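Tegumental protein 20.8 kDa (PDB 5X2E) binds a calcium ion through the N-terminal calmodulin-like EF-hand domain that makes up this chain, one piece of a longer tegumental-allergen-like protein. Local coordinates at residues S2-F7 with A66-F71; V8-D13 with P21-Y26; T15-Y20 with T49-L54; Q42-D47 with E55-K60. All coordinates share one frame; numbering follows the deposited sequence.

How the contacts relate
Contacts 2 and 4 are the two helix-loop-helix halves of the EF-hand pair. Contact 3 ties the two loops together as a short antiparallel sheet, and contact 1 brings helix 65-79 against the first helix. Contact 2 has charged groups round calcium and an apolar end, contact 3 is mostly backbone hydrogen bonding, and contacts 1 and 4 have no hydrogen bond across them. All four are partly buried; contact 4 is the most exposed (three of its six touching residues), whereas contacts 1 and 3 have none exposed. Phe-7, Ile-18, Leu-54, Phe-57 and Ile-68 are among the inner residues where contacts 1, 3 and 4 touch; contacts 2 and 3 share the metal.

Contact 1 (S2-F7 with A66-F71); sequences SFINIF and AEIIDF
Ile-4 does most of the apolar work here, using every branch. Ile-4 CG2 lies 3.5 Å from Phe-71 CB, while CG1 meets the CD1 methyl of Ile-68 at 4.0 Å. Ile-4 CD1 touches Glu-67 OE1 at 3.8 Å, the two side chains crossing at about a right angle. Deeper in, Phe-7 CD2 lies 4.1 Å from Ile-68 CG2, which joins this patch to the buried interior, where Phe-7 also meets the ring of Phe-57, and Phe-7 and Ile-68 both touch Leu-54.

The aromatic contribution is a CH-pi contact: Asn-5 CA sits over a face of the Phe-71 ring, 4.1 Å from its centroid and 27° off the normal. Phe-71 holds CG anti to its backbone N (chi1 -178°), which carries the ring away from its own helix and against Asn-5. The Asn-5 amide reaches the far end of that ring, its CG 3.5 Å from Phe-71 CZ.

The polar groups bond near the starts of their own helices: Ser-2 OG accepts from Asn-5 N at 3.1 Å and so N-caps helix 3-10, and Glu-67 OE2 accepts from Lys-64 N, just before helix 65-79.

The short helix axes pass 9.4 Å apart with a crossing angle of -66°. This is apolar helix-on-helix packing: helix 65-79, the last of the chain, docks on the first helix of a calmodulin-like EF-hand pair.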
loop_
_atom_site.group_PDB
_atom_site.type_symbol
_atom_site.label_atom_id
_atom_site.label_comp_id
_atom_site.label_asym_id
_atom_site.label_seq_id
_atom_site.Cartn_x
_atom_site.Cartn_y
_atom_site.Cartn_z
ATOM N N SER A 2 10.815 2.433 -1.778
ATOM C CA SER A 2 10.280 1.480 -2.745
ATOM C C SER A 2 8.772 1.326 -2.631
ATOM O O SER A 2 8.181 1.669 -1.613
ATOM C CB SER A 2 10.924 0.112 -2.532
ATOM O OG SER A 2 10.559 -0.388 -1.251
ATOM N N PHE A 3 8.145 0.771 -3.660
ATOM C CA PHE A 3 6.735 0.454 -3.548
ATOM C C PHE A 3 6.479 -0.557 -2.425
ATOM O O PHE A 3 5.437 -0.489 -1.777
ATOM C CB PHE A 3 6.195 -0.075 -4.869
ATOM C CG PHE A 3 5.958 0.984 -5.885
ATOM C CD1 PHE A 3 5.089 2.033 -5.620
ATOM C CD2 PHE A 3 6.569 0.924 -7.120
ATOM C CE1 PHE A 3 4.843 3.021 -6.562
ATOM C CE2 PHE A 3 6.319 1.906 -8.067
ATOM C CZ PHE A 3 5.458 2.956 -7.773
ATOM N N ILE A 4 7.424 -1.476 -2.196
ATOM C CA ILE A 4 7.299 -2.463 -1.114
ATOM C C ILE A 4 7.140 -1.745 0.230
ATOM O O ILE A 4 6.190 -1.981 0.994
ATOM C CB ILE A 4 8.531 -3.429 -1.091
ATOM C CG1 ILE A 4 8.520 -4.321 -2.343
ATOM C CG2 ILE A 4 8.495 -4.293 0.145
ATOM C CD1 ILE A 4 9.861 -4.953 -2.733
ATOM N N ASN A 5 8.054 -0.825 0.478
ATOM C CA ASN A 5 8.049 -0.000 1.668
ATOM C C ASN A 5 6.780 0.846 1.802
ATOM O O ASN A 5 6.180 0.931 2.876
ATOM C CB ASN A 5 9.266 0.895 1.604
ATOM C CG ASN A 5 9.548 1.645 2.875
ATOM O OD1 ASN A 5 8.679 1.879 3.699
ATOM N ND2 ASN A 5 10.798 2.076 3.014
ATOM N N ILE A 6 6.375 1.496 0.714
ATOM C CA ILE A 6 5.228 2.406 0.779
ATOM C C ILE A 6 3.953 1.608 1.079
ATOM O O ILE A 6 3.127 2.052 1.878
ATOM C CB ILE A 6 5.123 3.243 -0.523
ATOM C CG1 ILE A 6 6.330 4.200 -0.613
ATOM C CG2 ILE A 6 3.795 4.012 -0.575
ATOM C CD1 ILE A 6 6.600 4.756 -2.002
ATOM N N PHE A 7 3.810 0.420 0.491
ATOM C CA PHE A 7 2.628 -0.417 0.770
ATOM C C PHE A 7 2.556 -0.685 2.275
ATOM O O PHE A 7 1.507 -0.527 2.903
ATOM C CB PHE A 7 2.657 -1.765 0.037
ATOM C CG PHE A 7 1.416 -2.563 0.272
ATOM C CD1 PHE A 7 0.388 -2.523 -0.655
ATOM C CD2 PHE A 7 1.271 -3.362 1.416
ATOM C CE1 PHE A 7 -0.788 -3.217 -0.446
ATOM C CE2 PHE A 7 0.085 -4.050 1.639
ATOM C CZ PHE A 7 -0.937 -3.982 0.708
ATOM N N ALA A 66 5.049 -12.348 -1.097
ATOM C CA ALA A 66 6.166 -12.713 -0.227
ATOM C C ALA A 66 7.157 -11.558 0.012
ATOM O O ALA A 66 7.719 -11.463 1.098
ATOM C CB ALA A 66 6.907 -13.930 -0.807
ATOM N N GLU A 67 7.340 -10.670 -0.968
ATOM C CA GLU A 67 8.266 -9.521 -0.817
ATOM C C GLU A 67 7.783 -8.482 0.205
ATOM O O GLU A 67 8.571 -7.937 0.991
ATOM C CB GLU A 67 8.491 -8.841 -2.158
ATOM C CG GLU A 67 9.256 -9.679 -3.120
ATOM C CD GLU A 67 9.453 -8.973 -4.430
ATOM O OE1 GLU A 67 10.451 -8.229 -4.561
ATOM O OE2 GLU A 67 8.607 -9.166 -5.330
ATOM N N ILE A 68 6.488 -8.224 0.219
ATOM C CA ILE A 68 5.947 -7.309 1.206
ATOM C C ILE A 68 6.007 -7.969 2.572
ATOM O O ILE A 68 6.314 -7.318 3.570
ATOM C CB ILE A 68 4.489 -6.896 0.862
ATOM C CG1 ILE A 68 4.467 -5.684 -0.070
ATOM C CG2 ILE A 68 3.704 -6.536 2.118
ATOM C CD1 ILE A 68 5.003 -5.979 -1.427
ATOM N N ILE A 69 5.695 -9.257 2.631
ATOM C CA ILE A 69 5.719 -9.948 3.919
ATOM C C ILE A 69 7.129 -9.937 4.532
ATOM O O ILE A 69 7.295 -9.709 5.729
ATOM C CB ILE A 69 5.197 -11.382 3.777
ATOM C CG1 ILE A 69 3.713 -11.372 3.379
ATOM C CG2 ILE A 69 5.407 -12.144 5.079
ATOM C CD1 ILE A 69 3.218 -12.743 2.964
ATOM N N ASP A 70 8.143 -10.191 3.713
ATOM C CA ASP A 70 9.534 -10.165 4.193
ATOM C C ASP A 70 9.855 -8.804 4.749
ATOM O O ASP A 70 10.417 -8.670 5.839
ATOM C CB ASP A 70 10.501 -10.490 3.064
ATOM C CG ASP A 70 10.767 -11.955 2.948
ATOM O OD1 ASP A 70 10.504 -12.676 3.923
ATOM O OD2 ASP A 70 11.261 -12.384 1.890
ATOM N N PHE A 71 9.493 -7.780 3.985
ATOM C CA PHE A 71 9.778 -6.425 4.428
ATOM C C PHE A 71 9.047 -6.118 5.725
ATOM O O PHE A 71 9.606 -5.505 6.615
ATOM C CB PHE A 71 9.412 -5.392 3.358
ATOM C CG PHE A 71 9.728 -3.969 3.761
ATOM C CD1 PHE A 71 8.770 -3.165 4.375
ATOM C CD2 PHE A 71 10.987 -3.438 3.524
ATOM C CE1 PHE A 71 9.070 -1.874 4.767
ATOM C CE2 PHE A 71 11.292 -2.128 3.893
ATOM C CZ PHE A 71 10.336 -1.356 4.517
#

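Contact 2 (V8-D13 with P21-Y26). With CA (calcium ion), chain B.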
loop_
_atom_site.group_PDB
_atom_site.type_symbol
_atom_site.label_atom_id
_atom_site.label_comp_id
_atom_site.label_asym_id
_atom_site.label_seq_id
_atom_site.Cartn_x
_atom_site.Cartn_y
_atom_site.Cartn_z
ATOM N N VAL A 8 3.664 -1.154 2.827
ATOM C CA VAL A 8 3.698 -1.448 4.256
ATOM C C VAL A 8 3.434 -0.206 5.094
ATOM O O VAL A 8 2.669 -0.252 6.061
ATOM C CB VAL A 8 5.026 -2.125 4.626
ATOM C CG1 VAL A 8 5.202 -2.190 6.147
ATOM C CG2 VAL A 8 5.051 -3.522 3.998
ATOM N N SER A 9 3.971 0.936 4.678
ATOM C CA SER A 9 3.686 2.176 5.396
ATOM C C SER A 9 2.206 2.600 5.380
ATOM O O SER A 9 1.651 3.051 6.387
ATOM C CB SER A 9 4.515 3.302 4.824
ATOM O OG SER A 9 4.358 4.427 5.661
ATOM N N ILE A 10 1.567 2.468 4.230
ATOM C CA ILE A 10 0.160 2.834 4.126
ATOM C C ILE A 10 -0.732 1.860 4.931
ATOM O O ILE A 10 -1.664 2.280 5.618
ATOM C CB ILE A 10 -0.282 2.874 2.657
ATOM C CG1 ILE A 10 0.476 3.970 1.895
ATOM C CG2 ILE A 10 -1.787 3.096 2.571
ATOM C CD1 ILE A 10 0.314 3.864 0.377
ATOM N N ASP A 11 -0.425 0.574 4.832
ATOM C CA ASP A 11 -1.230 -0.480 5.414
ATOM C C ASP A 11 -0.877 -0.653 6.883
ATOM O O ASP A 11 -0.271 -1.658 7.315
ATOM C CB ASP A 11 -1.025 -1.783 4.650
ATOM C CG ASP A 11 -1.845 -2.898 5.203
ATOM O OD1 ASP A 11 -2.981 -2.648 5.670
ATOM O OD2 ASP A 11 -1.334 -4.041 5.213
ATOM N N LYS A 12 -1.237 0.352 7.669
ATOM C CA LYS A 12 -0.706 0.483 9.019
ATOM C C LYS A 12 -1.215 -0.601 9.963
ATOM O O LYS A 12 -0.580 -0.869 10.966
ATOM C CB LYS A 12 -1.060 1.855 9.580
ATOM C CG LYS A 12 -2.517 2.153 9.510
ATOM C CD LYS A 12 -2.786 3.562 9.975
ATOM C CE LYS A 12 -4.211 3.684 10.399
ATOM N NZ LYS A 12 -4.385 4.864 11.271
ATOM N N ASP A 13 -2.361 -1.212 9.654
ATOM C CA ASP A 13 -2.860 -2.291 10.514
ATOM C C ASP A 13 -2.428 -3.685 10.053
ATOM O O ASP A 13 -2.773 -4.689 10.684
ATOM C CB ASP A 13 -4.372 -2.218 10.672
ATOM C CG ASP A 13 -5.107 -2.370 9.373
ATOM O OD1 ASP A 13 -4.503 -2.671 8.299
ATOM O OD2 ASP A 13 -6.344 -2.233 9.421
ATOM N N PRO A 21 -9.417 5.124 3.559
ATOM C CA PRO A 21 -8.915 6.062 4.595
ATOM C C PRO A 21 -7.396 5.929 4.848
ATOM O O PRO A 21 -6.742 6.966 5.047
ATOM C CB PRO A 21 -9.727 5.667 5.843
ATOM C CG PRO A 21 -11.055 5.181 5.228
ATOM C CD PRO A 21 -10.621 4.398 4.009
ATOM N N GLU A 22 -6.852 4.703 4.846
ATOM C CA GLU A 22 -5.410 4.535 5.018
ATOM C C GLU A 22 -4.630 5.281 3.945
ATOM O O GLU A 22 -3.662 5.965 4.248
ATOM C CB GLU A 22 -5.034 3.034 4.981
ATOM C CG GLU A 22 -5.307 2.315 6.291
ATOM C CD GLU A 22 -5.057 0.807 6.205
ATOM O OE1 GLU A 22 -5.079 0.221 5.095
ATOM O OE2 GLU A 22 -4.820 0.161 7.249
ATOM N N LEU A 23 -5.048 5.126 2.696
ATOM C CA LEU A 23 -4.405 5.784 1.577
ATOM C C LEU A 23 -4.523 7.303 1.726
ATOM O O LEU A 23 -3.552 8.034 1.571
ATOM C CB LEU A 23 -5.058 5.295 0.277
ATOM C CG LEU A 23 -4.634 6.013 -0.999
ATOM C CD1 LEU A 23 -3.124 5.820 -1.293
ATOM C CD2 LEU A 23 -5.497 5.505 -2.139
ATOM N N GLU A 24 -5.721 7.763 2.092
ATOM C CA GLU A 24 -5.958 9.186 2.214
ATOM C C GLU A 24 -5.153 9.805 3.363
ATOM O O GLU A 24 -4.627 10.925 3.229
ATOM C CB GLU A 24 -7.464 9.427 2.357
ATOM C CG GLU A 24 -8.149 9.105 1.025
ATOM C CD GLU A 24 -9.546 8.619 1.069
ATOM O OE1 GLU A 24 -10.170 8.512 2.144
ATOM O OE2 GLU A 24 -10.042 8.392 -0.070
ATOM N N GLN A 25 -5.013 9.071 4.465
ATOM C CA GLN A 25 -4.175 9.538 5.573
ATOM C C GLN A 25 -2.708 9.628 5.157
ATOM O O GLN A 25 -2.022 10.600 5.441
ATOM C CB GLN A 25 -4.309 8.621 6.776
ATOM C CG GLN A 25 -3.413 9.037 7.924
ATOM C CD GLN A 25 -3.681 8.283 9.186
ATOM O OE1 GLN A 25 -4.206 7.157 9.174
ATOM N NE2 GLN A 25 -3.337 8.903 10.305
ATOM N N TYR A 26 -2.214 8.622 4.453
ATOM C CA TYR A 26 -0.842 8.685 3.982
ATOM C C TYR A 26 -0.589 9.877 3.061
ATOM O O TYR A 26 0.423 10.582 3.179
ATOM C CB TYR A 26 -0.505 7.389 3.271
ATOM C CG TYR A 26 0.916 7.334 2.789
ATOM C CD1 TYR A 26 1.241 7.725 1.501
ATOM C CD2 TYR A 26 1.944 6.869 3.618
ATOM C CE1 TYR A 26 2.560 7.660 1.047
ATOM C CE2 TYR A 26 3.256 6.814 3.178
ATOM C CZ TYR A 26 3.553 7.202 1.889
ATOM O OH TYR A 26 4.842 7.117 1.449
HETATM CA CA CA B . -5.101 -2.071 6.090
HETATM O O HOH W 1 -2.085 4.940 6.292
HETATM O O HOH W 2 -2.993 6.848 13.057
HETATM O O HOH W 3 -7.414 -1.763 6.324
#
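Asp-11, Asp-13 and Glu-22 converge on one calcium ion from the two ends of the first EF-hand loop. Asp-11 OD1 binds calcium at 2.2 Å and Asp-13 gives OD1, while Glu-22 clamps the ion with both carboxylate oxygens, OE1 and OE2 each 2.5 Å from calcium. The Glu-22 chain is extended beyond CG (chi2 175°), which brings its carboxylate to the ion. Water 3, Thr-15 OG1 and Val-17 O bring the ligands to seven. The shared metal lets Asp-13 OD1 and Glu-22 OE2 stand only 3.0 Å apart, with the carboxylate planes turned 73° to each other.

A second shell fixes the ligands. Ser-19 N hydrogen-bonds to Glu-22 OE1, and Asp-11 OD2, the oxygen turned from the metal, takes Asn-16 N and a salt bridge from Arg-72. Further out, Lys-12 NZ donates to a lone pair of Gln-25 OE1 at 3.1 Å, in the carbonyl plane, while Gln-25 NE2 is held by Glu-29. Water 1 donates to both Ile-10 O and Glu-22 O, bridging the two backbones.

Beyond the polar end, Ile-10 CG1 lies over the face of the Tyr-26 ring, 3.8 Å from its centroid, and Ser-9 OG approaches that ring's edge. Ile-10 and Leu-23 face inward onto Ile-18 of strand 17-19 and Trp-40 of helix 35-44, while Val-8, on another side of helix 3-10, packs against helix 65-79.

Contact 3 (T15-Y20 with T49-L54). With CA (calcium ion), chain B.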
loop_
_atom_site.group_PDB
_atom_site.type_symbol
_atom_site.label_atom_id
_atom_site.label_comp_id
_atom_site.label_asym_id
_atom_site.label_seq_id
_atom_site.Cartn_x
_atom_site.Cartn_y
_atom_site.Cartn_z
ATOM N N THR A 15 -3.247 -5.543 7.540
ATOM C CA THR A 15 -4.215 -6.503 7.002
ATOM C C THR A 15 -3.902 -6.918 5.573
ATOM O O THR A 15 -4.563 -7.823 5.047
ATOM C CB THR A 15 -5.655 -5.930 7.043
ATOM O OG1 THR A 15 -5.706 -4.730 6.234
ATOM C CG2 THR A 15 -6.086 -5.637 8.485
ATOM N N ASN A 16 -2.938 -6.241 4.942
ATOM C CA ASN A 16 -2.633 -6.460 3.519
ATOM C C ASN A 16 -3.793 -6.095 2.595
ATOM O O ASN A 16 -3.846 -6.491 1.422
ATOM C CB ASN A 16 -2.165 -7.894 3.269
ATOM C CG ASN A 16 -0.886 -8.191 3.993
ATOM O OD1 ASN A 16 0.100 -7.471 3.826
ATOM N ND2 ASN A 16 -0.904 -9.206 4.851
ATOM N N VAL A 17 -4.670 -5.251 3.119
ATOM C CA VAL A 17 -5.633 -4.520 2.335
ATOM C C VAL A 17 -5.466 -3.049 2.720
ATOM O O VAL A 17 -5.608 -2.694 3.901
ATOM C CB VAL A 17 -7.063 -4.972 2.604
ATOM C CG1 VAL A 17 -8.016 -4.191 1.708
ATOM C CG2 VAL A 17 -7.208 -6.492 2.374
ATOM N N ILE A 18 -5.172 -2.209 1.737
ATOM C CA ILE A 18 -5.125 -0.773 1.931
ATOM C C ILE A 18 -6.559 -0.243 1.804
ATOM O O ILE A 18 -7.228 -0.361 0.759
ATOM C CB ILE A 18 -4.174 -0.101 0.924
ATOM C CG1 ILE A 18 -2.726 -0.404 1.332
ATOM C CG2 ILE A 18 -4.490 1.400 0.821
ATOM C CD1 ILE A 18 -1.692 0.158 0.326
ATOM N N SER A 19 -7.071 0.291 2.891
ATOM C CA SER A 19 -8.358 0.934 2.846
ATOM C C SER A 19 -8.224 2.329 2.246
ATOM O O SER A 19 -7.141 2.956 2.287
ATOM C CB SER A 19 -8.964 1.016 4.265
ATOM O OG SER A 19 -8.293 2.035 4.986
ATOM N N TYR A 20 -9.317 2.862 1.726
ATOM C CA TYR A 20 -9.268 4.212 1.215
ATOM C C TYR A 20 -8.901 5.254 2.317
ATOM O O TYR A 20 -8.042 6.107 2.086
ATOM C CB TYR A 20 -10.554 4.556 0.498
ATOM C CG TYR A 20 -10.839 3.801 -0.809
ATOM C CD1 TYR A 20 -9.885 3.017 -1.440
ATOM C CD2 TYR A 20 -12.098 3.901 -1.393
ATOM C CE1 TYR A 20 -10.169 2.377 -2.652
ATOM C CE2 TYR A 20 -12.398 3.257 -2.570
ATOM C CZ TYR A 20 -11.433 2.486 -3.203
ATOM O OH TYR A 20 -11.789 1.886 -4.408
ATOM N N THR A 49 -13.421 -2.259 -6.345
ATOM C CA THR A 49 -13.886 -3.134 -5.286
ATOM C C THR A 49 -14.046 -2.374 -3.977
ATOM O O THR A 49 -14.679 -2.862 -3.052
ATOM C CB THR A 49 -12.912 -4.310 -5.043
ATOM O OG1 THR A 49 -11.666 -3.801 -4.545
ATOM C CG2 THR A 49 -12.667 -5.091 -6.341
ATOM N N GLY A 50 -13.419 -1.207 -3.874
ATOM C CA GLY A 50 -13.523 -0.402 -2.674
ATOM C C GLY A 50 -12.316 -0.464 -1.754
ATOM O O GLY A 50 -12.336 0.136 -0.681
ATOM N N SER A 51 -11.271 -1.180 -2.154
ATOM C CA SER A 51 -10.034 -1.236 -1.363
ATOM C C SER A 51 -8.941 -1.794 -2.266
ATOM O O SER A 51 -9.215 -2.217 -3.406
ATOM C CB SER A 51 -10.182 -2.087 -0.120
ATOM O OG SER A 51 -10.464 -3.428 -0.472
ATOM N N ILE A 52 -7.716 -1.771 -1.773
ATOM C CA ILE A 52 -6.572 -2.169 -2.569
ATOM C C ILE A 52 -5.891 -3.344 -1.898
ATOM O O ILE A 52 -5.281 -3.206 -0.844
ATOM C CB ILE A 52 -5.595 -0.991 -2.746
ATOM C CG1 ILE A 52 -6.201 0.111 -3.660
ATOM C CG2 ILE A 52 -4.253 -1.497 -3.280
ATOM C CD1 ILE A 52 -5.524 1.461 -3.558
ATOM N N THR A 53 -5.962 -4.527 -2.493
ATOM C CA THR A 53 -5.340 -5.695 -1.877
ATOM C C THR A 53 -3.867 -5.795 -2.231
ATOM O O THR A 53 -3.407 -5.316 -3.284
ATOM C CB THR A 53 -6.029 -7.011 -2.314
ATOM O OG1 THR A 53 -5.823 -7.206 -3.719
ATOM C CG2 THR A 53 -7.516 -6.960 -2.029
ATOM N N LEU A 54 -3.128 -6.451 -1.349
ATOM C CA LEU A 54 -1.735 -6.753 -1.624
ATOM C C LEU A 54 -1.615 -7.506 -2.968
ATOM O O LEU A 54 -0.699 -7.219 -3.755
ATOM C CB LEU A 54 -1.154 -7.583 -0.481
ATOM C CG LEU A 54 0.281 -8.010 -0.702
ATOM C CD1 LEU A 54 1.175 -6.803 -0.908
ATOM C CD2 LEU A 54 0.749 -8.821 0.523
HETATM CA CA CA B . -5.101 -2.071 6.090
HETATM O O HOH W 4 -11.654 1.110 1.717
HETATM O O HOH W 3 -7.414 -1.763 6.324
#
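Ile-18 and Ile-52 face each other as the hydrogen-bonded pair of a short antiparallel sheet. Ile-18 N donates to Ile-52 O at 2.8 Å, and Ile-52 N returns the bond to Ile-18 O at 2.9 Å. A third bond, from Leu-54 N to Asn-16 O at 2.9 Å, continues the ladder past the non-hydrogen-bonded pair of Val-17 and Thr-53, where Val-17 CA also makes a CA-H...O contact with Ile-52 O. At the other end water 4 takes Tyr-20 N and donates to Gly-50 O, a bridge where the strands part.

Side-chain contacts follow the two faces. Ile-18 and Ile-52 make an apolar pair, meeting at their CB atoms, 4.0 Å apart, and both touch Trp-40 of helix 35-44. On the other face Val-17 CG1, anti to its backbone N (chi1 -178°), rests on Ser-51. Asn-16 and Leu-54 run side by side, the OD1 of Asn-16 being 3.6 Å from Leu-54 CD2, although the main polar partner of Asn-16 is Arg-72.

The Tyr-20 ring lies flat against the peptide of Gly-50, whose O stands 3.5 Å above the ring plane near its centre. Tyr-20 OH and Gly-50 N both hydrogen-bond to Asp-45 OD2.

Metal binding uses the outer side of the first strand: Val-17 O binds calcium at 2.3 Å, with Thr-15 OG1 a longer ligand. The N-H of Ile-18 is on the same peptide as that metal-bound carbonyl, so calcium would probably polarise it and strengthen the bond to Ile-52, coupling the occupied loop directly to its partner.

Contact 4 (Q42-D47 with E55-K60)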
loop_
_atom_site.group_PDB
_atom_site.type_symbol
_atom_site.label_atom_id
_atom_site.label_comp_id
_atom_site.label_asym_id
_atom_site.label_seq_id
_atom_site.Cartn_x
_atom_site.Cartn_y
_atom_site.Cartn_z
ATOM N N GLN A 42 -7.116 3.911 -9.434
ATOM C CA GLN A 42 -7.167 3.514 -10.822
ATOM C C GLN A 42 -6.155 2.438 -11.169
ATOM O O GLN A 42 -6.453 1.509 -11.914
ATOM C CB GLN A 42 -6.953 4.737 -11.680
ATOM C CG GLN A 42 -8.148 5.658 -11.637
ATOM C CD GLN A 42 -8.028 6.827 -12.597
ATOM O OE1 GLN A 42 -7.060 6.927 -13.353
ATOM N NE2 GLN A 42 -9.017 7.720 -12.572
ATOM N N LEU A 43 -4.952 2.559 -10.632
ATOM C CA LEU A 43 -3.914 1.567 -10.905
ATOM C C LEU A 43 -4.125 0.245 -10.134
ATOM O O LEU A 43 -3.908 -0.835 -10.692
ATOM C CB LEU A 43 -2.519 2.143 -10.579
ATOM C CG LEU A 43 -2.003 3.316 -11.436
ATOM C CD1 LEU A 43 -0.739 3.949 -10.856
ATOM C CD2 LEU A 43 -1.735 2.897 -12.870
ATOM N N PHE A 44 -4.590 0.327 -8.882
ATOM C CA PHE A 44 -4.558 -0.817 -7.950
ATOM C C PHE A 44 -5.923 -1.304 -7.494
ATOM O O PHE A 44 -6.023 -2.323 -6.806
ATOM C CB PHE A 44 -3.723 -0.454 -6.731
ATOM C CG PHE A 44 -2.347 -0.013 -7.077
ATOM C CD1 PHE A 44 -1.529 -0.781 -7.896
ATOM C CD2 PHE A 44 -1.852 1.179 -6.549
ATOM C CE1 PHE A 44 -0.241 -0.353 -8.217
ATOM C CE2 PHE A 44 -0.581 1.604 -6.856
ATOM C CZ PHE A 44 0.228 0.840 -7.693
ATOM N N ASP A 45 -6.968 -0.575 -7.876
ATOM C CA ASP A 45 -8.346 -1.055 -7.662
ATOM C C ASP A 45 -9.138 -0.817 -8.940
ATOM O O ASP A 45 -10.168 -0.149 -8.908
ATOM C CB ASP A 45 -9.022 -0.346 -6.466
ATOM C CG ASP A 45 -10.354 -0.981 -6.084
ATOM O OD1 ASP A 45 -10.591 -2.174 -6.429
ATOM O OD2 ASP A 45 -11.177 -0.290 -5.428
ATOM N N PRO A 46 -8.660 -1.365 -10.080
ATOM C CA PRO A 46 -9.289 -1.004 -11.349
ATOM C C PRO A 46 -10.736 -1.448 -11.450
ATOM O O PRO A 46 -11.500 -0.781 -12.156
ATOM C CB PRO A 46 -8.417 -1.734 -12.388
ATOM C CG PRO A 46 -7.813 -2.880 -11.613
ATOM C CD PRO A 46 -7.535 -2.303 -10.273
ATOM N N ASP A 47 -11.089 -2.547 -10.787
ATOM C CA ASP A 47 -12.467 -3.045 -10.782
ATOM C C ASP A 47 -13.350 -2.370 -9.723
ATOM O O ASP A 47 -14.510 -2.745 -9.550
ATOM C CB ASP A 47 -12.477 -4.556 -10.573
ATOM C CG ASP A 47 -11.875 -5.303 -11.741
ATOM O OD1 ASP A 47 -11.069 -6.228 -11.516
ATOM O OD2 ASP A 47 -12.200 -4.959 -12.889
ATOM N N GLU A 55 -2.548 -8.436 -3.226
ATOM C CA GLU A 55 -2.522 -9.246 -4.461
ATOM C C GLU A 55 -2.574 -8.367 -5.726
ATOM O O GLU A 55 -1.820 -8.562 -6.673
ATOM C CB GLU A 55 -3.683 -10.266 -4.486
ATOM C CG GLU A 55 -3.539 -11.426 -3.490
ATOM C CD GLU A 55 -2.436 -12.417 -3.843
ATOM O OE1 GLU A 55 -2.056 -12.577 -5.017
ATOM O OE2 GLU A 55 -1.932 -13.051 -2.944
ATOM N N THR A 56 -3.494 -7.411 -5.758
ATOM C CA THR A 56 -3.668 -6.593 -6.958
ATOM C C THR A 56 -2.513 -5.603 -7.102
ATOM O O THR A 56 -2.030 -5.344 -8.203
ATOM C CB THR A 56 -5.015 -5.875 -6.920
ATOM O OG1 THR A 56 -6.058 -6.869 -6.865
ATOM C CG2 THR A 56 -5.198 -5.038 -8.157
ATOM N N PHE A 57 -2.092 -5.048 -5.972
ATOM C CA PHE A 57 -0.937 -4.161 -5.939
ATOM C C PHE A 57 0.268 -4.887 -6.564
ATOM O O PHE A 57 0.925 -4.364 -7.474
ATOM C CB PHE A 57 -0.672 -3.745 -4.486
ATOM C CG PHE A 57 0.484 -2.821 -4.284
ATOM C CD1 PHE A 57 1.710 -3.319 -3.855
ATOM C CD2 PHE A 57 0.334 -1.446 -4.431
ATOM C CE1 PHE A 57 2.776 -2.451 -3.602
ATOM C CE2 PHE A 57 1.379 -0.597 -4.168
ATOM C CZ PHE A 57 2.604 -1.106 -3.745
ATOM N N CYS A 58 0.504 -6.121 -6.124
ATOM C CA CYS A 58 1.657 -6.874 -6.591
ATOM C C CYS A 58 1.528 -7.265 -8.063
ATOM O O CYS A 58 2.495 -7.211 -8.829
ATOM C CB CYS A 58 1.868 -8.128 -5.745
ATOM S SG CYS A 58 2.532 -7.800 -4.104
ATOM N N SER A 59 0.339 -7.696 -8.468
ATOM C CA SER A 59 0.146 -8.064 -9.871
ATOM C C SER A 59 0.429 -6.888 -10.815
ATOM O O SER A 59 1.024 -7.060 -11.877
ATOM C CB SER A 59 -1.267 -8.595 -10.071
ATOM O OG SER A 59 -1.405 -9.837 -9.399
ATOM N N LYS A 60 0.005 -5.693 -10.423
ATOM C CA LYS A 60 0.190 -4.516 -11.273
ATOM C C LYS A 60 1.650 -4.105 -11.351
ATOM O O LYS A 60 2.101 -3.609 -12.377
ATOM C CB LYS A 60 -0.657 -3.339 -10.782
ATOM C CG LYS A 60 -2.157 -3.561 -10.918
ATOM C CD LYS A 60 -2.619 -3.616 -12.377
ATOM C CE LYS A 60 -4.116 -3.906 -12.433
ATOM N NZ LYS A 60 -4.671 -3.903 -13.816
#
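Phe-44 and Phe-57 mark where the two helices come closest, the Phe-44 CA lying 5.3 Å from the Phe-57 CA. Helix 35-44 stops at this point: Asp-45 is the first residue to leave helical angles, and Pro-46 follows it into the loop, whereas segment 55-60 is helical throughout. Two backbone carbonyls at the end of the first helix are covered by carbon of the second. Phe-44 O is only 3.1 Å from the CG2 methyl of Thr-56, a tight contact, and Leu-43 O is 3.2 Å from Lys-60 CG.

The rings form an edge-to-face pair, the edge of Phe-57 toward the face of Phe-44, with centroids 4.9 Å apart and planes at 52°. Phe-57 CD2 sits over the middle of that face, and Leu-43 CB covers the opposite one. Lys-60 CB sits at the edge of the Phe-44 ring; a bend about CB-CG (chi2 -67°) then lays CG, CD and CE along Leu-43 O toward Pro-46, whose CG is 3.9 Å from Lys-60 CE. Phe-44 also meets Trp-40 edge-to-face.

This is the second helix-loop-helix of an EF-hand pair, with Asp-45 opening its loop as Asp-11 opens the first. Thr-56 stands twelfth, where Glu-22 grips calcium in the other loop; a threonine there offers no bidentate carboxylate, consistent with calcium being bound in the first loop.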